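Hypothetical protein (Burkholderia xenovorans, PDB 2O8Q) is of unknown function but adopts a cupin-like fold and binds a nickel ion through three histidines, consistent with a metal-dependent member of the cupin superfamily. Local coordinates at residues H59-G64 and A119-S124; G64-Y69 and E114-A119; F77-I82 and P97-R102. One frame throughout, in Å; residues are numbered along the deposited sequence.

Interaction 1: residues H59-G64 and A119-S124; sequences HTHTVG and AGFATS. With NI (nickel (II) ion), chain C.
His61 points ND1 at the hydroxyl of Thr123, donating a hydrogen bond to OG1 at 2.8 Å; the oxygen lies in the imidazole plane, and this bond and the metal bond at NE2, 2.1 Å from nickel, together hold the ring's rotation. Thr123 is thus a second-shell residue. His59 also binds the metal through NE2, while its ND1 is held by the backbone oxygen of Thr57. The edge of the Phe121 ring is directed at the face of His61 in an offset edge-to-face pair, planes 75° apart, and Val63 CG1 packs on Phe121 CG. Between backbones, Thr60 and Ser124 form an antiparallel hydrogen-bonded pair with N-H and C=O satisfied both ways. Beside it a water accommodates both hydroxyls, 2.6 Å from Thr60 OG1 and 3.0 Å from Ser124 OG. Thr62 closes the strand end: its N donates to Ala122 O, and its OG1 accepts from Ala122 N at 2.9 Å while also bonding Thr62 OG1 of the second subunit. Thr62 centres an inverse gamma turn, and its O is buried with no polar partner. Two histidines separated by one residue on a strand, their NE2 atoms converging on one metal, are the His-X-His element of the cupin metal site.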
# COMPACT_ATOMS: atom_id res chain seq x y z
N HIS A 59 14.52 1.11 -18.24
CA HIS A 59 13.13 1.50 -18.14
C HIS A 59 12.76 1.67 -16.66
O HIS A 59 13.55 1.35 -15.77
CB HIS A 59 12.19 0.46 -18.80
CG HIS A 59 12.22 -0.88 -18.14
ND1 HIS A 59 13.16 -1.84 -18.46
CD2 HIS A 59 11.43 -1.43 -17.18
CE1 HIS A 59 12.94 -2.92 -17.73
NE2 HIS A 59 11.89 -2.70 -16.95
N THR A 60 11.55 2.17 -16.44
CA THR A 60 10.95 2.32 -15.13
C THR A 60 9.50 1.85 -15.18
O THR A 60 8.87 1.82 -16.24
CB THR A 60 10.96 3.79 -14.67
OG1 THR A 60 10.10 4.57 -15.54
CG2 THR A 60 12.36 4.39 -14.71
N HIS A 61 8.98 1.54 -14.02
CA HIS A 61 7.57 1.19 -13.85
C HIS A 61 6.91 2.14 -12.87
O HIS A 61 7.52 2.50 -11.87
CB HIS A 61 7.39 -0.24 -13.36
CG HIS A 61 8.15 -1.24 -14.16
ND1 HIS A 61 7.83 -1.55 -15.47
CD2 HIS A 61 9.21 -2.00 -13.83
CE1 HIS A 61 8.70 -2.45 -15.92
NE2 HIS A 61 9.56 -2.73 -14.95
N THR A 62 5.64 2.47 -13.12
CA THR A 62 4.90 3.37 -12.21
C THR A 62 4.28 2.57 -11.06
O THR A 62 3.07 2.40 -10.96
CB THR A 62 3.83 4.24 -12.97
OG1 THR A 62 2.75 3.41 -13.47
CG2 THR A 62 4.43 4.99 -14.03
N VAL A 63 5.11 2.03 -10.21
CA VAL A 63 4.70 1.17 -9.15
C VAL A 63 5.01 1.79 -7.82
O VAL A 63 6.00 2.61 -7.72
CB VAL A 63 5.43 -0.22 -9.22
CG1 VAL A 63 4.97 -0.95 -10.41
CG2 VAL A 63 6.96 -0.11 -9.13
N GLY A 64 4.21 1.45 -6.81
CA GLY A 64 4.60 1.71 -5.46
C GLY A 64 5.50 0.45 -5.30
O GLY A 64 6.64 0.38 -5.82
N ALA A 119 -1.63 -3.27 -9.78
CA ALA A 119 -1.55 -4.31 -10.81
C ALA A 119 -1.30 -3.69 -12.17
O ALA A 119 -0.50 -4.25 -12.96
CB ALA A 119 -2.82 -5.15 -10.84
N GLY A 120 -1.98 -2.58 -12.46
CA GLY A 120 -1.95 -1.95 -13.80
C GLY A 120 -0.96 -0.81 -13.89
O GLY A 120 -1.30 0.30 -14.26
N PHE A 121 0.31 -1.09 -13.60
CA PHE A 121 1.37 -0.07 -13.77
C PHE A 121 1.75 0.21 -15.24
O PHE A 121 1.61 -0.67 -16.15
CB PHE A 121 2.58 -0.44 -12.95
CG PHE A 121 3.19 -1.77 -13.32
CD1 PHE A 121 2.76 -2.96 -12.77
CD2 PHE A 121 4.20 -1.82 -14.27
CE1 PHE A 121 3.32 -4.16 -13.14
CE2 PHE A 121 4.75 -3.02 -14.63
CZ PHE A 121 4.31 -4.20 -14.05
N ALA A 122 2.22 1.42 -15.49
CA ALA A 122 2.77 1.76 -16.80
C ALA A 122 4.31 1.52 -16.80
O ALA A 122 4.92 1.39 -15.76
CB ALA A 122 2.46 3.24 -17.16
N THR A 123 4.87 1.38 -18.00
CA THR A 123 6.32 1.19 -18.17
C THR A 123 6.82 2.22 -19.15
O THR A 123 6.20 2.44 -20.19
CB THR A 123 6.58 -0.25 -18.68
OG1 THR A 123 6.14 -1.20 -17.69
CG2 THR A 123 8.08 -0.45 -18.97
N SER A 124 7.90 2.91 -18.79
CA SER A 124 8.47 3.93 -19.65
C SER A 124 9.92 3.61 -19.96
O SER A 124 10.65 3.23 -19.08
CB SER A 124 8.38 5.32 -19.00
OG SER A 124 7.05 5.58 -18.55
NI NI C . 11.26 -3.87 -15.33
O HOH W 1 7.48 4.68 -15.74
O HOH W 2 10.67 -5.06 -13.67
O HOH W 3 10.15 -5.12 -16.68
O HOH W 4 12.83 -5.30 -15.67

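Interaction 2: residues G64-Y69 and E114-A119; sequences GFQLFY and EIVSPA. With EDO (1,2-ethanediol), chain F.
Gly64 and Phe65 both face Ser117, a classic beta bulge where strands 66-69 and 114-116 of the cupin beta-barrel come together. Gly64 N donates to Ser117 O at 2.7 Å, and Ser117 N returns a bond to Phe65 O, so one residue of 114-119 is matched by two of 64-69. Just beyond, the peptide bond before Pro118 is cis. Past the bulge the pairing is regular and antiparallel, and the short strand axes approach to 4.8 Å: Leu67 and Ile115 exchange two backbone bonds, flanked by the non-hydrogen-bonded pairs Gln66 with Val116 and Phe68 with Glu114.

One face is apolar where the strands pair; the other mixes apolar and polar groups. On the first, Phe65, Leu67 and Ile115 make a continuous surface, with Phe65 CE2 4.0 Å from Ile115 CG2 and Leu67 CD2 alongside Ile115 CD1. The third subunit packs here, its Phe41 ring stacking on Phe65, so this face belongs to a subunit interface.

On the other face, toward the nickel ion, lie Gln66, Phe68, Glu114 and Val116. The Glu114 chain is extended, with CG anti to its backbone nitrogen (chi1 180°), which carries the carboxylate alongside Phe68; Glu114 CD comes within 3.4 Å of Phe68 CE1, the ring and carboxylate planes 32° apart. Each carboxylate oxygen has a separate donor. OE1 is bonded by His44 NE2 from the neighbouring strand. Gln66 reaches across from the opposing strand, its amide nearly coplanar with the carboxylate, and Gln66 NE2 donates to Glu114 OE2 at 2.8 Å, meeting that oxygen nearly along its C-O axis.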
# COMPACT_ATOMS: atom_id res chain seq x y z
N GLY A 64 4.21 1.45 -6.81
CA GLY A 64 4.60 1.71 -5.46
C GLY A 64 5.50 0.45 -5.30
O GLY A 64 6.64 0.38 -5.82
N PHE A 65 4.92 -0.59 -4.79
CA PHE A 65 5.63 -1.73 -4.27
C PHE A 65 5.97 -2.66 -5.43
O PHE A 65 5.12 -2.93 -6.29
CB PHE A 65 4.75 -2.48 -3.27
CG PHE A 65 5.42 -3.66 -2.67
CD1 PHE A 65 6.50 -3.48 -1.80
CD2 PHE A 65 5.05 -4.94 -3.04
CE1 PHE A 65 7.17 -4.56 -1.28
CE2 PHE A 65 5.74 -6.03 -2.49
CZ PHE A 65 6.76 -5.84 -1.62
N GLN A 66 7.21 -3.15 -5.45
CA GLN A 66 7.56 -4.14 -6.42
C GLN A 66 8.65 -5.10 -5.91
O GLN A 66 9.73 -4.68 -5.54
CB GLN A 66 8.06 -3.45 -7.71
CG GLN A 66 8.32 -4.44 -8.83
CD GLN A 66 8.54 -3.72 -10.16
OE1 GLN A 66 9.32 -2.75 -10.21
NE2 GLN A 66 7.86 -4.20 -11.23
N LEU A 67 8.33 -6.40 -5.91
CA LEU A 67 9.27 -7.42 -5.44
C LEU A 67 9.30 -8.61 -6.36
O LEU A 67 8.25 -9.07 -6.80
CB LEU A 67 8.81 -7.95 -4.06
CG LEU A 67 9.68 -9.00 -3.34
CD1 LEU A 67 11.10 -8.52 -3.00
CD2 LEU A 67 8.97 -9.46 -2.04
N PHE A 68 10.51 -9.13 -6.65
CA PHE A 68 10.68 -10.37 -7.40
C PHE A 68 11.31 -11.40 -6.49
O PHE A 68 12.24 -11.08 -5.70
CB PHE A 68 11.63 -10.16 -8.58
CG PHE A 68 11.04 -9.25 -9.62
CD1 PHE A 68 10.16 -9.74 -10.57
CD2 PHE A 68 11.23 -7.90 -9.54
CE1 PHE A 68 9.56 -8.89 -11.48
CE2 PHE A 68 10.61 -7.07 -10.45
CZ PHE A 68 9.78 -7.55 -11.40
N TYR A 69 10.81 -12.63 -6.60
CA TYR A 69 11.38 -13.80 -5.90
C TYR A 69 11.60 -14.90 -6.93
O TYR A 69 10.68 -15.37 -7.51
CB TYR A 69 10.49 -14.27 -4.75
CG TYR A 69 11.14 -15.32 -3.86
CD1 TYR A 69 11.11 -16.65 -4.25
CD2 TYR A 69 11.82 -14.97 -2.72
CE1 TYR A 69 11.73 -17.60 -3.46
CE2 TYR A 69 12.42 -15.91 -1.93
CZ TYR A 69 12.39 -17.22 -2.29
OH TYR A 69 13.01 -18.18 -1.51
N GLU A 114 6.44 -12.19 -9.18
CA GLU A 114 6.42 -10.75 -9.09
C GLU A 114 5.19 -10.37 -8.27
O GLU A 114 4.10 -10.84 -8.55
CB GLU A 114 6.31 -10.05 -10.46
CG GLU A 114 6.28 -8.51 -10.39
CD GLU A 114 6.29 -7.85 -11.74
OE1 GLU A 114 5.91 -8.49 -12.76
OE2 GLU A 114 6.64 -6.64 -11.83
N ILE A 115 5.40 -9.49 -7.27
CA ILE A 115 4.35 -8.89 -6.46
C ILE A 115 4.47 -7.39 -6.65
O ILE A 115 5.54 -6.83 -6.46
CB ILE A 115 4.46 -9.26 -4.97
CG1 ILE A 115 4.69 -10.76 -4.79
CG2 ILE A 115 3.23 -8.69 -4.22
CD1 ILE A 115 6.17 -11.20 -4.64
N VAL A 116 3.38 -6.71 -7.00
CA VAL A 116 3.47 -5.31 -7.41
C VAL A 116 2.19 -4.58 -7.06
O VAL A 116 1.11 -5.17 -7.10
CB VAL A 116 3.64 -5.26 -8.96
CG1 VAL A 116 2.27 -5.60 -9.70
CG2 VAL A 116 4.17 -3.91 -9.49
N SER A 117 2.31 -3.30 -6.72
CA SER A 117 1.16 -2.41 -6.53
C SER A 117 1.44 -1.17 -7.37
O SER A 117 2.55 -0.63 -7.31
CB SER A 117 1.01 -2.01 -5.09
OG SER A 117 -0.06 -1.06 -4.99
N PRO A 118 0.49 -0.70 -8.21
CA PRO A 118 -0.78 -1.34 -8.49
C PRO A 118 -0.57 -2.50 -9.50
O PRO A 118 0.50 -2.57 -10.15
CB PRO A 118 -1.60 -0.24 -9.18
CG PRO A 118 -0.53 0.58 -9.90
CD PRO A 118 0.70 0.53 -9.00
N ALA A 119 -1.63 -3.27 -9.78
CA ALA A 119 -1.55 -4.31 -10.81
C ALA A 119 -1.30 -3.69 -12.17
O ALA A 119 -0.50 -4.25 -12.96
CB ALA A 119 -2.82 -5.15 -10.84
C1 EDO F . -1.07 0.50 -2.23
O1 EDO F . -1.35 1.52 -3.23
C2 EDO F . 0.34 0.50 -1.56
O2 EDO F . 1.52 0.45 -2.39

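Interaction 3: residues F77-I82 and P97-R102; sequences FEYEDI and PGVRHR. With NI (nickel (II) ion), chain C.
Tyr79 lays the CD1-CE1 side of its ring against His101, with CD1 3.5 Å from His101 CB, the two side chains running obliquely past each other. Val99 CG1 meets the tyrosine ring near its plane, and the phenol OH is hydrogen-bonded to Gln95. The His101 ring is set by its first torsion (chi1 67°), which places CG between the backbone nitrogen and carbonyl carbon. There ND1 donates to Val99 O at 2.8 Å with an almost straight N-H, from above the plane of that carbonyl, and NE2 binds the nickel ion at 2.1 Å. Backbone bonds flank this non-hydrogen-bonded pair: Glu78 and Arg102 bond both ways, and Glu80 N donates to Arg100 O.

One salt bridge lies on the strand pair. Arg102 grips Glu78 side-on, NE and NH2 both donating to OE1 at 2.9 Å; NH2 arrives on the syn side, NE from above the carboxylate plane, the two flat groups being turned 42° from each other. A second follows at the solvent-exposed end of the contact, where Arg100 NH1 meets Glu80 OE1; Glu80 has an alternative position, so this bridge is probably not permanent. Trp58 packs against both Glu78 and Arg102. His101, on strand 101-106, adds the third NE2 to those of His59 and His61, completing the histidine triad of the cupin metal site, here with three waters and without the glutamate that commonly joins it.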
# COMPACT_ATOMS: atom_id res chain seq x y z
N PHE A 77 19.74 -8.68 -13.55
CA PHE A 77 19.19 -7.35 -13.67
C PHE A 77 20.31 -6.35 -13.53
O PHE A 77 21.45 -6.67 -13.11
CB PHE A 77 18.22 -7.12 -12.51
CG PHE A 77 16.98 -7.99 -12.54
CD1 PHE A 77 16.19 -8.02 -13.67
CD2 PHE A 77 16.57 -8.69 -11.42
CE1 PHE A 77 15.03 -8.80 -13.70
CE2 PHE A 77 15.38 -9.43 -11.42
CZ PHE A 77 14.62 -9.49 -12.55
N GLU A 78 20.07 -5.11 -13.94
CA GLU A 78 20.99 -4.03 -13.71
C GLU A 78 20.18 -2.84 -13.22
O GLU A 78 19.13 -2.54 -13.76
CB GLU A 78 21.80 -3.64 -14.96
CG GLU A 78 22.92 -2.70 -14.64
CD GLU A 78 23.70 -2.22 -15.87
OE1 GLU A 78 23.42 -2.73 -16.99
OE2 GLU A 78 24.58 -1.35 -15.70
N TYR A 79 20.72 -2.19 -12.18
CA TYR A 79 20.05 -1.10 -11.53
C TYR A 79 20.87 0.15 -11.57
O TYR A 79 22.09 0.09 -11.50
CB TYR A 79 19.75 -1.42 -10.06
CG TYR A 79 18.79 -2.56 -9.97
CD1 TYR A 79 17.38 -2.38 -10.13
CD2 TYR A 79 19.25 -3.87 -9.73
CE1 TYR A 79 16.54 -3.44 -10.12
CE2 TYR A 79 18.39 -4.92 -9.72
CZ TYR A 79 17.01 -4.71 -9.86
OH TYR A 79 16.15 -5.75 -9.85
N GLU A 80 20.20 1.29 -11.63
CA GLU A 80 20.93 2.53 -11.63
C GLU A 80 21.76 2.60 -10.32
O GLU A 80 22.98 2.84 -10.37
CB GLU A 80 20.00 3.73 -11.79
CG GLU A 80 20.75 4.99 -12.21
CD GLU A 80 19.91 6.22 -12.25
OE1 GLU A 80 18.70 6.15 -11.97
OE2 GLU A 80 20.47 7.29 -12.56
N ASP A 81 21.12 2.30 -9.18
CA ASP A 81 21.78 2.49 -7.87
C ASP A 81 22.83 1.47 -7.49
O ASP A 81 23.92 1.87 -7.03
CB ASP A 81 20.79 2.72 -6.68
CG ASP A 81 19.70 1.67 -6.54
OD1 ASP A 81 19.55 0.77 -7.43
OD2 ASP A 81 18.95 1.80 -5.52
N ILE A 82 22.57 0.18 -7.72
CA ILE A 82 23.50 -0.89 -7.27
C ILE A 82 24.22 -1.70 -8.37
O ILE A 82 25.01 -2.58 -8.04
CB ILE A 82 22.80 -1.91 -6.29
CG1 ILE A 82 21.68 -2.66 -7.00
CG2 ILE A 82 22.22 -1.20 -5.06
CD1 ILE A 82 21.10 -3.84 -6.22
N PRO A 97 10.12 2.29 -5.99
CA PRO A 97 9.22 2.94 -6.93
C PRO A 97 9.94 3.69 -8.05
O PRO A 97 10.74 4.59 -7.81
CB PRO A 97 8.44 3.93 -6.01
CG PRO A 97 8.38 3.21 -4.71
CD PRO A 97 9.77 2.60 -4.58
N GLY A 98 9.69 3.27 -9.28
CA GLY A 98 10.24 3.94 -10.44
C GLY A 98 11.74 3.82 -10.68
O GLY A 98 12.31 4.58 -11.46
N VAL A 99 12.40 2.88 -9.99
CA VAL A 99 13.83 2.74 -10.14
C VAL A 99 14.19 2.45 -11.60
O VAL A 99 13.48 1.67 -12.26
CB VAL A 99 14.43 1.64 -9.19
CG1 VAL A 99 14.01 0.27 -9.56
CG2 VAL A 99 15.97 1.70 -9.17
N ARG A 100 15.25 3.10 -12.11
CA ARG A 100 15.71 2.83 -13.46
C ARG A 100 16.45 1.52 -13.46
O ARG A 100 17.35 1.30 -12.65
CB ARG A 100 16.58 3.96 -14.01
CG ARG A 100 15.85 5.25 -14.20
CD ARG A 100 16.83 6.29 -14.78
NE ARG A 100 16.25 7.61 -14.85
CZ ARG A 100 16.19 8.47 -13.83
NH1 ARG A 100 16.66 8.15 -12.62
NH2 ARG A 100 15.63 9.66 -14.02
N HIS A 101 16.04 0.61 -14.33
CA HIS A 101 16.61 -0.73 -14.35
C HIS A 101 16.44 -1.40 -15.70
O HIS A 101 15.74 -0.91 -16.59
CB HIS A 101 15.99 -1.61 -13.27
CG HIS A 101 14.55 -1.89 -13.52
ND1 HIS A 101 13.57 -0.93 -13.40
CD2 HIS A 101 13.92 -3.01 -13.97
CE1 HIS A 101 12.41 -1.45 -13.78
NE2 HIS A 101 12.59 -2.72 -14.11
N ARG A 102 17.09 -2.54 -15.87
CA ARG A 102 16.90 -3.31 -17.08
C ARG A 102 17.23 -4.77 -16.76
O ARG A 102 17.85 -5.03 -15.72
CB ARG A 102 17.74 -2.75 -18.24
CG ARG A 102 19.24 -2.77 -18.02
CD ARG A 102 20.01 -2.28 -19.22
NE ARG A 102 21.45 -2.20 -19.00
CZ ARG A 102 22.33 -1.95 -19.97
NH1 ARG A 102 21.88 -1.78 -21.22
NH2 ARG A 102 23.63 -1.88 -19.71
NI NI C . 11.26 -3.87 -15.33
O HOH W 2 10.67 -5.06 -13.67
O HOH W 3 10.15 -5.12 -16.68
O HOH W 4 12.83 -5.30 -15.67

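In the fold
Along the chain the contacts are nested: interaction 3 lies within the loop closed by interaction 2, which lies within that closed by interaction 1. Interactions 1 and 2 have centres about 10 Å apart and share Gly64 and Ala119; strands 59-61 and 66-72 are consecutive, as are 111-116 and 123-125, so the chain passes from one pairing to the other at both places. Interaction 3, in the three-stranded sheet, has its centre about 13 Å from that of interaction 1 and 14 Å from that of interaction 2. The nickel ion and its three waters join interactions 1 and 3, drawing separate sheets of the cupin fold around one metal site. All three reach the second subunit, interaction 3 only through Pro97.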